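Local coordinates for guanylate kinase (Coxiella burnetii, PDB 3TR0), which catalyses the ATP-dependent phosphorylation of GMP to GDP, yielding ADP, and probably serves in the recycling of GMP and, indirectly, cGMP, at residues A[87-92]-A[98-103]; A[9-14]-A[110-115]; A[134-139]-A[149-154]. One frame throughout, in Å; residues are numbered along the deposited sequence.

How the interactions relate
Interactions 1 and 2, with centres about 11 Å apart, share the parallel sheet: neighbouring strands 99-103 and 9-13 are joined by probable hydrogen bonds from F10 N to V100 O (2.9 Å) and I12 N to L102 O (2.8 Å), while V90 CG1 packs on L9 CD2 at 3.6 Å. E103, in segment 98-103, belongs to the GMP pocket, and A14, just after strand 9-13, to the predicted ATP-binding loop. Interaction 3 lies about 28 Å from interaction 1 and 23 Å from interaction 2, centre to centre; its R139 binds a sulfate held by P-loop amides, and the R150 side chain lies about 4 Å from the bound GMP.

Interaction 1: residues A[87-92]-A[98-103]; sequences KDWVLR and RDVLLE. With 5GP (guanosine-5'-monophosphate), chain D.
W89 and V100 meet obliquely, the indole presenting its rim rather than a face: V100 CG1 lies near the ring plane, 3.8 Å from W89 CZ3. With its CG anti to the backbone N (chi1 179°), W89 swings the six-membered ring across to strand 99-103, although its CB points neither at the strand nor away from it. The two methyls of V100 divide the work. While CG1 takes the indole edge, CG2 faces the helix backbone and stands 4.1 Å from V90 O, with V90 CG1 only slightly farther off. V90 in turn sends its other methyl, CG2, to L102 CD2 at 4.3 Å, and the same methyl sits at the in-plane edge of the W89 ring. No hydrogen bond joins the segments; the side chains of W89, V90, V100 and L102 meet through carbon atoms alone.

Outside this apolar seam, R92 is turned back along its own helix. It forms a salt bridge to D88, with R92 NH1 2.6 Å from D88 OD2, although the hydrogen bond itself is bent and weak; one guanidinium face lies over W89 CA.

The 87-92 part of helix 87-95 runs at 144° to strand 99-103 and covers one face of the parallel sheet, reaching L9 of the adjacent strand 9-13 through V90. On the other face, L101 packs against helix 20-30, and the segment runs on to E103, a residue of the GMP pocket.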
loop_
_atom_site.group_PDB
_atom_site.type_symbol
_atom_site.label_atom_id
_atom_site.label_comp_id
_atom_site.label_asym_id
_atom_site.label_seq_id
_atom_site.Cartn_x
_atom_site.Cartn_y
_atom_site.Cartn_z
ATOM N N LYS A 87 -13.445 -22.551 -5.782
ATOM C CA LYS A 87 -13.664 -21.331 -6.552
ATOM C C LYS A 87 -14.925 -20.560 -6.165
ATOM O O LYS A 87 -14.904 -19.335 -6.055
ATOM C CB LYS A 87 -13.715 -21.652 -8.048
ATOM C CG LYS A 87 -13.915 -20.425 -8.923
ATOM C CD LYS A 87 -14.304 -20.807 -10.337
ATOM C CE LYS A 87 -15.620 -21.567 -10.353
ATOM N NZ LYS A 87 -16.035 -21.939 -11.735
ATOM N N ASP A 88 -16.029 -21.273 -5.978
ATOM C CA ASP A 88 -17.312 -20.606 -5.804
ATOM C C ASP A 88 -17.387 -19.780 -4.524
ATOM O O ASP A 88 -17.937 -18.675 -4.520
ATOM C CB ASP A 88 -18.467 -21.606 -5.871
ATOM C CG ASP A 88 -19.785 -20.940 -6.191
ATOM O OD1 ASP A 88 -19.912 -20.386 -7.304
ATOM O OD2 ASP A 88 -20.688 -20.958 -5.334
ATOM N N TRP A 89 -16.836 -20.303 -3.436
ATOM C CA TRP A 89 -16.884 -19.577 -2.175
ATOM C C TRP A 89 -16.178 -18.231 -2.299
ATOM O O TRP A 89 -16.666 -17.217 -1.811
ATOM C CB TRP A 89 -16.258 -20.390 -1.047
ATOM C CG TRP A 89 -16.273 -19.667 0.261
ATOM C CD1 TRP A 89 -17.240 -19.731 1.221
ATOM C CD2 TRP A 89 -15.283 -18.755 0.749
ATOM N NE1 TRP A 89 -16.910 -18.921 2.280
ATOM C CE2 TRP A 89 -15.711 -18.312 2.016
ATOM C CE3 TRP A 89 -14.071 -18.276 0.240
ATOM C CZ2 TRP A 89 -14.970 -17.418 2.785
ATOM C CZ3 TRP A 89 -13.337 -17.382 1.005
ATOM C CH2 TRP A 89 -13.790 -16.963 2.262
ATOM N N VAL A 90 -15.028 -18.231 -2.961
ATOM C CA VAL A 90 -14.250 -17.009 -3.136
ATOM C C VAL A 90 -15.040 -15.969 -3.933
ATOM O O VAL A 90 -15.138 -14.808 -3.536
ATOM C CB VAL A 90 -12.915 -17.298 -3.844
ATOM C CG1 VAL A 90 -12.226 -16.001 -4.232
ATOM C CG2 VAL A 90 -12.007 -18.136 -2.950
ATOM N N LEU A 91 -15.619 -16.394 -5.047
ATOM C CA LEU A 91 -16.371 -15.476 -5.892
ATOM C C LEU A 91 -17.612 -14.921 -5.191
ATOM O O LEU A 91 -17.984 -13.773 -5.410
ATOM C CB LEU A 91 -16.735 -16.130 -7.227
ATOM C CG LEU A 91 -15.533 -16.579 -8.059
ATOM C CD1 LEU A 91 -15.983 -17.094 -9.420
ATOM C CD2 LEU A 91 -14.532 -15.435 -8.217
ATOM N N ARG A 92 -18.253 -15.730 -4.351
ATOM C CA ARG A 92 -19.372 -15.235 -3.552
ATOM C C ARG A 92 -18.945 -14.098 -2.622
ATOM O O ARG A 92 -19.660 -13.100 -2.477
ATOM C CB ARG A 92 -20.022 -16.358 -2.745
ATOM C CG ARG A 92 -20.755 -17.375 -3.591
ATOM C CD ARG A 92 -21.826 -18.100 -2.786
ATOM N NE ARG A 92 -21.303 -18.757 -1.588
ATOM C CZ ARG A 92 -20.728 -19.955 -1.580
ATOM N NH1 ARG A 92 -20.579 -20.630 -2.711
ATOM N NH2 ARG A 92 -20.292 -20.479 -0.443
ATOM N N ARG A 98 -16.508 -8.420 -0.073
ATOM C CA ARG A 98 -15.517 -8.800 0.931
ATOM C C ARG A 98 -14.215 -9.229 0.270
ATOM O O ARG A 98 -14.220 -10.036 -0.661
ATOM C CB ARG A 98 -16.028 -9.964 1.786
ATOM C CG ARG A 98 -17.311 -9.705 2.546
ATOM C CD ARG A 98 -17.634 -10.893 3.444
ATOM N NE ARG A 98 -18.954 -10.784 4.055
ATOM C CZ ARG A 98 -20.050 -11.342 3.557
ATOM N NH1 ARG A 98 -19.984 -12.054 2.442
ATOM N NH2 ARG A 98 -21.213 -11.192 4.179
ATOM N N ASP A 99 -13.101 -8.691 0.754
ATOM C CA ASP A 99 -11.791 -9.142 0.314
ATOM C C ASP A 99 -11.570 -10.562 0.805
ATOM O O ASP A 99 -12.178 -10.989 1.785
ATOM C CB ASP A 99 -10.699 -8.212 0.842
ATOM C CG ASP A 99 -10.880 -6.790 0.359
ATOM O OD1 ASP A 99 -10.770 -6.572 -0.866
ATOM O OD2 ASP A 99 -11.146 -5.899 1.195
ATOM N N VAL A 100 -10.713 -11.299 0.115
ATOM C CA VAL A 100 -10.466 -12.685 0.480
ATOM C C VAL A 100 -8.983 -12.920 0.675
ATOM O O VAL A 100 -8.170 -12.515 -0.152
ATOM C CB VAL A 100 -10.978 -13.656 -0.587
ATOM C CG1 VAL A 100 -10.539 -15.086 -0.258
ATOM C CG2 VAL A 100 -12.503 -13.571 -0.694
ATOM N N LEU A 101 -8.645 -13.572 1.779
ATOM C CA LEU A 101 -7.271 -13.963 2.050
ATOM C C LEU A 101 -7.040 -15.386 1.581
ATOM O O LEU A 101 -7.803 -16.290 1.924
ATOM C CB LEU A 101 -6.981 -13.857 3.543
ATOM C CG LEU A 101 -6.835 -12.424 4.047
ATOM C CD1 LEU A 101 -7.128 -12.337 5.529
ATOM C CD2 LEU A 101 -5.440 -11.917 3.738
ATOM N N LEU A 102 -5.994 -15.580 0.786
ATOM C CA LEU A 102 -5.637 -16.914 0.317
ATOM C C LEU A 102 -4.288 -17.322 0.896
ATOM O O LEU A 102 -3.250 -16.770 0.528
ATOM C CB LEU A 102 -5.586 -16.953 -1.213
ATOM C CG LEU A 102 -6.870 -16.574 -1.967
ATOM C CD1 LEU A 102 -6.609 -16.476 -3.465
ATOM C CD2 LEU A 102 -7.961 -17.576 -1.679
ATOM N N GLU A 103 -4.307 -18.278 1.819
ATOM C CA GLU A 103 -3.071 -18.806 2.377
ATOM C C GLU A 103 -2.648 -19.974 1.511
ATOM O O GLU A 103 -3.052 -21.110 1.758
ATOM C CB GLU A 103 -3.289 -19.291 3.806
ATOM C CG GLU A 103 -3.741 -18.227 4.777
ATOM C CD GLU A 103 -4.001 -18.794 6.161
ATOM O OE1 GLU A 103 -4.958 -19.582 6.311
ATOM O OE2 GLU A 103 -3.241 -18.462 7.094
HETATM P P 5GP D . -0.012 -27.624 5.920
HETATM O O1P 5GP D . -1.210 -27.176 6.720
HETATM O O2P 5GP D . 0.005 -29.036 5.396
HETATM O O3P 5GP D . 1.233 -27.356 6.733
HETATM O "O5'" 5GP D . 0.229 -26.608 4.721
HETATM C "C5'" 5GP D . 1.128 -26.918 3.670
HETATM C "C4'" 5GP D . 1.281 -25.758 2.724
HETATM O "O4'" 5GP D . 0.360 -25.907 1.625
HETATM C "C3'" 5GP D . 0.937 -24.393 3.296
HETATM O "O3'" 5GP D . 1.990 -23.833 4.061
HETATM C "C2'" 5GP D . 0.585 -23.576 2.059
HETATM O "O2'" 5GP D . 1.760 -23.038 1.470
HETATM C "C1'" 5GP D . 0.023 -24.643 1.112
HETATM N N9 5GP D . -1.442 -24.563 0.976
HETATM C C8 5GP D . -2.394 -24.691 1.910
HETATM N N7 5GP D . -3.604 -24.564 1.310
HETATM C C5 5GP D . -3.388 -24.356 -0.010
HETATM C C6 5GP D . -4.204 -24.154 -1.118
HETATM O O6 5GP D . -5.454 -24.132 -1.007
HETATM N N1 5GP D . -3.639 -23.979 -2.319
HETATM C C2 5GP D . -2.307 -23.991 -2.477
HETATM N N2 5GP D . -1.748 -23.812 -3.697
HETATM N N3 5GP D . -1.494 -24.181 -1.423
HETATM C C4 5GP D . -2.023 -24.369 -0.197
#

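Interaction 2: residues A[9-14]-A[110-115]; sequences LFIISA and RQIREL
R113 NH2 is hydrogen-bonded to S121 OG of the neighbouring strand 120-125, and the same guanidinium makes a cation-pi contact with F164, so the polar end of this helix residue is held while its aliphatic part turns to I11. The contact belongs to a beta-alpha-beta crossover of the P-loop NTPase fold: helix 106-115 carries the chain from strand 99-103 to strand 120-125 and passes over strand 9-13, which lies between them. As expected of such a connection, helix and strand run nearly antiparallel, at 163° between the 110-115 part of the helix and strand 9-13, with these axes 10.1 Å apart.

I112 is the wedge on the helix side. Its CG2, anti to the backbone N, drops between two strand residues, lying 3.7 Å from L9 CD1 and at the same distance from I11 CD1. The approaches differ: L9 crosses I112 at about a right angle, whereas I11 and I112 slide past each other in opposite directions. That sliding brings I11 CD1 alongside the root of the branch as well, 3.7 Å from I112 CB, while R113 CG lies farther from I11 CD1, at 4.4 Å.

I112 also touches L73 and E74 of strand 72-78 in the mixed sheet; E74 is hydrogen-bonded to GMP. Strand 9-13 leads into A14, the first residue of the predicted ATP-binding loop. Just ahead of that loop, S13 OG is hydrogen-bonded to I104 O.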
loop_
_atom_site.group_PDB
_atom_site.type_symbol
_atom_site.label_atom_id
_atom_site.label_comp_id
_atom_site.label_asym_id
_atom_site.label_seq_id
_atom_site.Cartn_x
_atom_site.Cartn_y
_atom_site.Cartn_z
ATOM N N LEU A 9 -8.249 -10.098 -4.008
ATOM C CA LEU A 9 -7.638 -11.268 -3.398
ATOM C C LEU A 9 -6.279 -10.890 -2.818
ATOM O O LEU A 9 -5.495 -10.201 -3.459
ATOM C CB LEU A 9 -7.459 -12.373 -4.437
ATOM C CG LEU A 9 -8.722 -12.826 -5.174
ATOM C CD1 LEU A 9 -8.374 -13.907 -6.186
ATOM C CD2 LEU A 9 -9.763 -13.328 -4.186
ATOM N N PHE A 10 -6.009 -11.347 -1.603
ATOM C CA PHE A 10 -4.731 -11.100 -0.962
ATOM C C PHE A 10 -4.058 -12.424 -0.680
ATOM O O PHE A 10 -4.488 -13.170 0.197
ATOM C CB PHE A 10 -4.923 -10.306 0.330
ATOM C CG PHE A 10 -5.402 -8.901 0.103
ATOM C CD1 PHE A 10 -4.499 -7.874 -0.103
ATOM C CD2 PHE A 10 -6.757 -8.612 0.070
ATOM C CE1 PHE A 10 -4.937 -6.581 -0.318
ATOM C CE2 PHE A 10 -7.197 -7.323 -0.145
ATOM C CZ PHE A 10 -6.286 -6.306 -0.345
ATOM N N ILE A 11 -3.011 -12.716 -1.448
ATOM C CA ILE A 11 -2.303 -13.987 -1.345
ATOM C C ILE A 11 -1.252 -13.874 -0.256
ATOM O O ILE A 11 -0.463 -12.935 -0.252
ATOM C CB ILE A 11 -1.608 -14.339 -2.675
ATOM C CG1 ILE A 11 -2.633 -14.424 -3.810
ATOM C CG2 ILE A 11 -0.841 -15.649 -2.555
ATOM C CD1 ILE A 11 -2.027 -14.291 -5.191
ATOM N N ILE A 12 -1.251 -14.827 0.671
ATOM C CA ILE A 12 -0.245 -14.872 1.720
ATOM C C ILE A 12 0.535 -16.172 1.605
ATOM O O ILE A 12 -0.044 -17.254 1.723
ATOM C CB ILE A 12 -0.880 -14.843 3.112
ATOM C CG1 ILE A 12 -1.986 -13.791 3.182
ATOM C CG2 ILE A 12 0.179 -14.581 4.165
ATOM C CD1 ILE A 12 -1.479 -12.378 3.068
ATOM N N SER A 13 1.842 -16.073 1.375
ATOM C CA SER A 13 2.682 -17.267 1.259
ATOM C C SER A 13 3.862 -17.199 2.213
ATOM O O SER A 13 4.336 -16.116 2.551
ATOM C CB SER A 13 3.180 -17.452 -0.177
ATOM O OG SER A 13 2.103 -17.494 -1.098
ATOM N N ALA A 14 4.330 -18.366 2.651
ATOM C CA ALA A 14 5.450 -18.440 3.576
ATOM C C ALA A 14 5.908 -19.885 3.725
ATOM O O ALA A 14 5.133 -20.813 3.498
ATOM C CB ALA A 14 5.058 -17.869 4.931
ATOM N N ARG A 110 1.085 -18.216 -8.355
ATOM C CA ARG A 110 1.243 -18.030 -9.796
ATOM C C ARG A 110 -0.089 -18.182 -10.529
ATOM O O ARG A 110 -0.385 -17.425 -11.452
ATOM C CB ARG A 110 2.280 -19.005 -10.370
ATOM C CG ARG A 110 3.714 -18.755 -9.918
ATOM C CD ARG A 110 4.692 -19.644 -10.687
ATOM N NE ARG A 110 6.089 -19.361 -10.376
ATOM C CZ ARG A 110 7.118 -19.887 -11.033
ATOM N NH1 ARG A 110 6.904 -20.724 -12.040
ATOM N NH2 ARG A 110 8.362 -19.578 -10.688
ATOM N N GLN A 111 -0.893 -19.158 -10.114
ATOM C CA GLN A 111 -2.187 -19.402 -10.749
ATOM C C GLN A 111 -3.145 -18.241 -10.526
ATOM O O GLN A 111 -3.806 -17.778 -11.457
ATOM C CB GLN A 111 -2.813 -20.692 -10.219
ATOM C CG GLN A 111 -2.065 -21.951 -10.611
ATOM C CD GLN A 111 -2.610 -23.178 -9.917
ATOM O OE1 GLN A 111 -3.800 -23.481 -10.011
ATOM N NE2 GLN A 111 -1.744 -23.882 -9.201
ATOM N N ILE A 112 -3.217 -17.774 -9.285
ATOM C CA ILE A 112 -4.113 -16.678 -8.936
ATOM C C ILE A 112 -3.735 -15.383 -9.661
ATOM O O ILE A 112 -4.605 -14.666 -10.155
ATOM C CB ILE A 112 -4.142 -16.442 -7.417
ATOM C CG1 ILE A 112 -4.668 -17.685 -6.698
ATOM C CG2 ILE A 112 -5.012 -15.240 -7.084
ATOM C CD1 ILE A 112 -6.096 -18.041 -7.064
ATOM N N ARG A 113 -2.439 -15.088 -9.731
ATOM C CA ARG A 113 -1.978 -13.884 -10.428
ATOM C C ARG A 113 -2.427 -13.867 -11.885
ATOM O O ARG A 113 -2.801 -12.821 -12.415
ATOM C CB ARG A 113 -0.458 -13.733 -10.349
ATOM C CG ARG A 113 0.058 -13.356 -8.976
ATOM C CD ARG A 113 1.538 -12.997 -9.002
ATOM N NE ARG A 113 2.112 -13.082 -7.663
ATOM C CZ ARG A 113 2.823 -14.113 -7.225
ATOM N NH1 ARG A 113 3.073 -15.137 -8.033
ATOM N NH2 ARG A 113 3.294 -14.118 -5.985
ATOM N N GLU A 114 -2.382 -15.027 -12.529
ATOM C CA GLU A 114 -2.848 -15.159 -13.905
ATOM C C GLU A 114 -4.351 -14.929 -13.985
ATOM O O GLU A 114 -4.840 -14.194 -14.842
ATOM C CB GLU A 114 -2.517 -16.551 -14.446
ATOM C CG GLU A 114 -1.039 -16.801 -14.689
ATOM C CD GLU A 114 -0.637 -16.553 -16.130
ATOM O OE1 GLU A 114 -1.494 -16.727 -17.023
ATOM O OE2 GLU A 114 0.531 -16.182 -16.371
ATOM N N LEU A 115 -5.076 -15.560 -13.069
ATOM C CA LEU A 115 -6.532 -15.605 -13.109
ATOM C C LEU A 115 -7.202 -14.324 -12.603
ATOM O O LEU A 115 -8.318 -13.997 -13.009
ATOM C CB LEU A 115 -7.016 -16.820 -12.313
ATOM C CG LEU A 115 -8.509 -17.101 -12.168
ATOM C CD1 LEU A 115 -8.741 -18.595 -12.015
ATOM C CD2 LEU A 115 -9.087 -16.336 -10.986
#

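Interaction 3: residues A[134-139]-A[149-154]; sequences ERLIKR and QRLALA. With SO4 (sulfate ion), chain B.
L136 and R150 mark the nearest approach of the two backbones, their CA atoms 9.0 Å apart where helix 129-137 faces helix 147-158. The pair probably forms part of the lid, which in guanylate kinases closes over the phosphates. L136 sets CD2 over one face of the R150 guanidinium, 3.2 Å above its plane and displaced toward the rim. R150 CZ and both terminal nitrogens are about equally far from that methyl. The other branch of L136 goes to L151, with CD1 4.2 Å from L151 CD2, so one leucine serves both a flat cation and an apolar partner. A bend at chi3 (66°) turns the R150 head, whose NH1 is salt-bridged to D142, toward the loop at S16.

R139, by contrast, is extended from CG to NE and presents the edge of its guanidinium to a sulfate, probably from the crystallisation liquor. The ion is also held by the backbone amides of G17, G19, K20 and T21, consistent with a site made for an ATP phosphate. Two separate sulfate oxygens take the two ends of the guanidinium: R139 NH1 to O2 at 3.1 Å, nearly straight at 165°, and R139 NH2 to O4 at 2.6 Å.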
loop_
_atom_site.group_PDB
_atom_site.type_symbol
_atom_site.label_atom_id
_atom_site.label_comp_id
_atom_site.label_asym_id
_atom_site.label_seq_id
_atom_site.Cartn_x
_atom_site.Cartn_y
_atom_site.Cartn_z
ATOM N N GLU A 134 12.674 -24.334 15.041
ATOM C CA GLU A 134 12.119 -24.186 16.380
ATOM C C GLU A 134 10.600 -24.317 16.386
ATOM O O GLU A 134 10.047 -25.136 17.119
ATOM C CB GLU A 134 12.525 -22.841 16.990
ATOM C CG GLU A 134 12.027 -22.643 18.415
ATOM C CD GLU A 134 12.503 -21.339 19.025
ATOM O OE1 GLU A 134 13.069 -20.509 18.283
ATOM O OE2 GLU A 134 12.305 -21.146 20.242
ATOM N N ARG A 135 9.926 -23.515 15.563
ATOM C CA ARG A 135 8.465 -23.538 15.520
ATOM C C ARG A 135 7.932 -24.898 15.074
ATOM O O ARG A 135 6.937 -25.390 15.612
ATOM C CB ARG A 135 7.920 -22.418 14.624
ATOM C CG ARG A 135 6.404 -22.271 14.680
ATOM C CD ARG A 135 5.909 -21.004 13.979
ATOM N NE ARG A 135 6.058 -19.801 14.801
ATOM C CZ ARG A 135 6.909 -18.810 14.544
ATOM N NH1 ARG A 135 7.701 -18.861 13.480
ATOM N NH2 ARG A 135 6.964 -17.760 15.353
ATOM N N LEU A 136 8.592 -25.507 14.092
ATOM C CA LEU A 136 8.143 -26.797 13.573
ATOM C C LEU A 136 8.336 -27.924 14.584
ATOM O O LEU A 136 7.443 -28.746 14.781
ATOM C CB LEU A 136 8.856 -27.138 12.262
ATOM C CG LEU A 136 8.407 -26.376 11.013
ATOM C CD1 LEU A 136 9.258 -26.771 9.814
ATOM C CD2 LEU A 136 6.929 -26.627 10.735
ATOM N N ILE A 137 9.504 -27.966 15.219
ATOM C CA ILE A 137 9.788 -28.998 16.213
ATOM C C ILE A 137 8.770 -28.946 17.348
ATOM O O ILE A 137 8.346 -29.982 17.856
ATOM C CB ILE A 137 11.206 -28.857 16.805
ATOM C CG1 ILE A 137 12.267 -29.084 15.725
ATOM C CG2 ILE A 137 11.408 -29.844 17.947
ATOM C CD1 ILE A 137 12.335 -30.509 15.219
ATOM N N LYS A 138 8.375 -27.738 17.737
ATOM C CA LYS A 138 7.452 -27.569 18.857
ATOM C C LYS A 138 6.028 -28.013 18.542
ATOM O O LYS A 138 5.189 -28.098 19.436
ATOM C CB LYS A 138 7.460 -26.126 19.367
ATOM C CG LYS A 138 8.715 -25.763 20.139
ATOM C CD LYS A 138 8.477 -24.593 21.084
ATOM C CE LYS A 138 8.123 -23.324 20.336
ATOM N NZ LYS A 138 7.840 -22.200 21.271
ATOM N N ARG A 139 5.756 -28.291 17.272
ATOM C CA ARG A 139 4.463 -28.831 16.881
ATOM C C ARG A 139 4.497 -30.341 17.040
ATOM O O ARG A 139 4.839 -31.071 16.110
ATOM C CB ARG A 139 4.116 -28.428 15.448
ATOM C CG ARG A 139 3.949 -26.928 15.297
ATOM C CD ARG A 139 3.609 -26.492 13.882
ATOM N NE ARG A 139 3.440 -25.043 13.840
ATOM C CZ ARG A 139 3.281 -24.324 12.733
ATOM N NH1 ARG A 139 3.270 -24.910 11.542
ATOM N NH2 ARG A 139 3.137 -23.012 12.822
ATOM N N GLN A 149 13.272 -32.641 5.659
ATOM C CA GLN A 149 12.588 -32.597 4.372
ATOM C C GLN A 149 11.741 -31.336 4.243
ATOM O O GLN A 149 11.705 -30.707 3.187
ATOM C CB GLN A 149 11.719 -33.843 4.177
ATOM C CG GLN A 149 12.388 -34.944 3.366
ATOM C CD GLN A 149 13.800 -35.240 3.835
ATOM O OE1 GLN A 149 14.774 -34.893 3.165
ATOM N NE2 GLN A 149 13.919 -35.886 4.989
ATOM N N ARG A 150 11.061 -30.970 5.325
ATOM C CA ARG A 150 10.234 -29.769 5.336
ATOM C C ARG A 150 11.084 -28.506 5.263
ATOM O O ARG A 150 10.695 -27.525 4.631
ATOM C CB ARG A 150 9.344 -29.734 6.578
ATOM C CG ARG A 150 8.409 -30.925 6.702
ATOM C CD ARG A 150 7.484 -30.774 7.897
ATOM N NE ARG A 150 6.549 -29.665 7.726
ATOM C CZ ARG A 150 5.711 -29.243 8.668
ATOM N NH1 ARG A 150 5.691 -29.834 9.855
ATOM N NH2 ARG A 150 4.894 -28.227 8.424
ATOM N N LEU A 151 12.244 -28.526 5.910
ATOM C CA LEU A 151 13.135 -27.370 5.873
ATOM C C LEU A 151 13.725 -27.177 4.482
ATOM O O LEU A 151 13.923 -26.047 4.030
ATOM C CB LEU A 151 14.240 -27.486 6.922
ATOM C CG LEU A 151 13.787 -27.275 8.367
ATOM C CD1 LEU A 151 14.941 -27.487 9.323
ATOM C CD2 LEU A 151 13.189 -25.887 8.549
ATOM N N ALA A 152 13.997 -28.284 3.800
ATOM C CA ALA A 152 14.466 -28.226 2.422
ATOM C C ALA A 152 13.399 -27.596 1.528
ATOM O O ALA A 152 13.707 -26.777 0.663
ATOM C CB ALA A 152 14.827 -29.614 1.929
ATOM N N LEU A 153 12.144 -27.977 1.747
ATOM C CA LEU A 153 11.033 -27.399 0.997
ATOM C C LEU A 153 10.818 -25.934 1.364
ATOM O O LEU A 153 10.261 -25.165 0.582
ATOM C CB LEU A 153 9.742 -28.182 1.239
ATOM C CG LEU A 153 9.620 -29.555 0.576
ATOM C CD1 LEU A 153 8.227 -30.128 0.796
ATOM C CD2 LEU A 153 9.930 -29.452 -0.908
ATOM N N ALA A 154 11.257 -25.556 2.559
ATOM C CA ALA A 154 11.104 -24.180 3.029
ATOM C C ALA A 154 12.065 -23.240 2.312
ATOM O O ALA A 154 11.705 -22.112 1.966
ATOM C CB ALA A 154 11.310 -24.108 4.533
HETATM S S SO4 B . 3.052 -21.617 9.504
HETATM O O1 SO4 B . 1.606 -21.435 9.474
HETATM O O2 SO4 B . 3.384 -22.987 9.138
HETATM O O3 SO4 B . 3.694 -20.700 8.555
HETATM O O4 SO4 B . 3.546 -21.368 10.853
#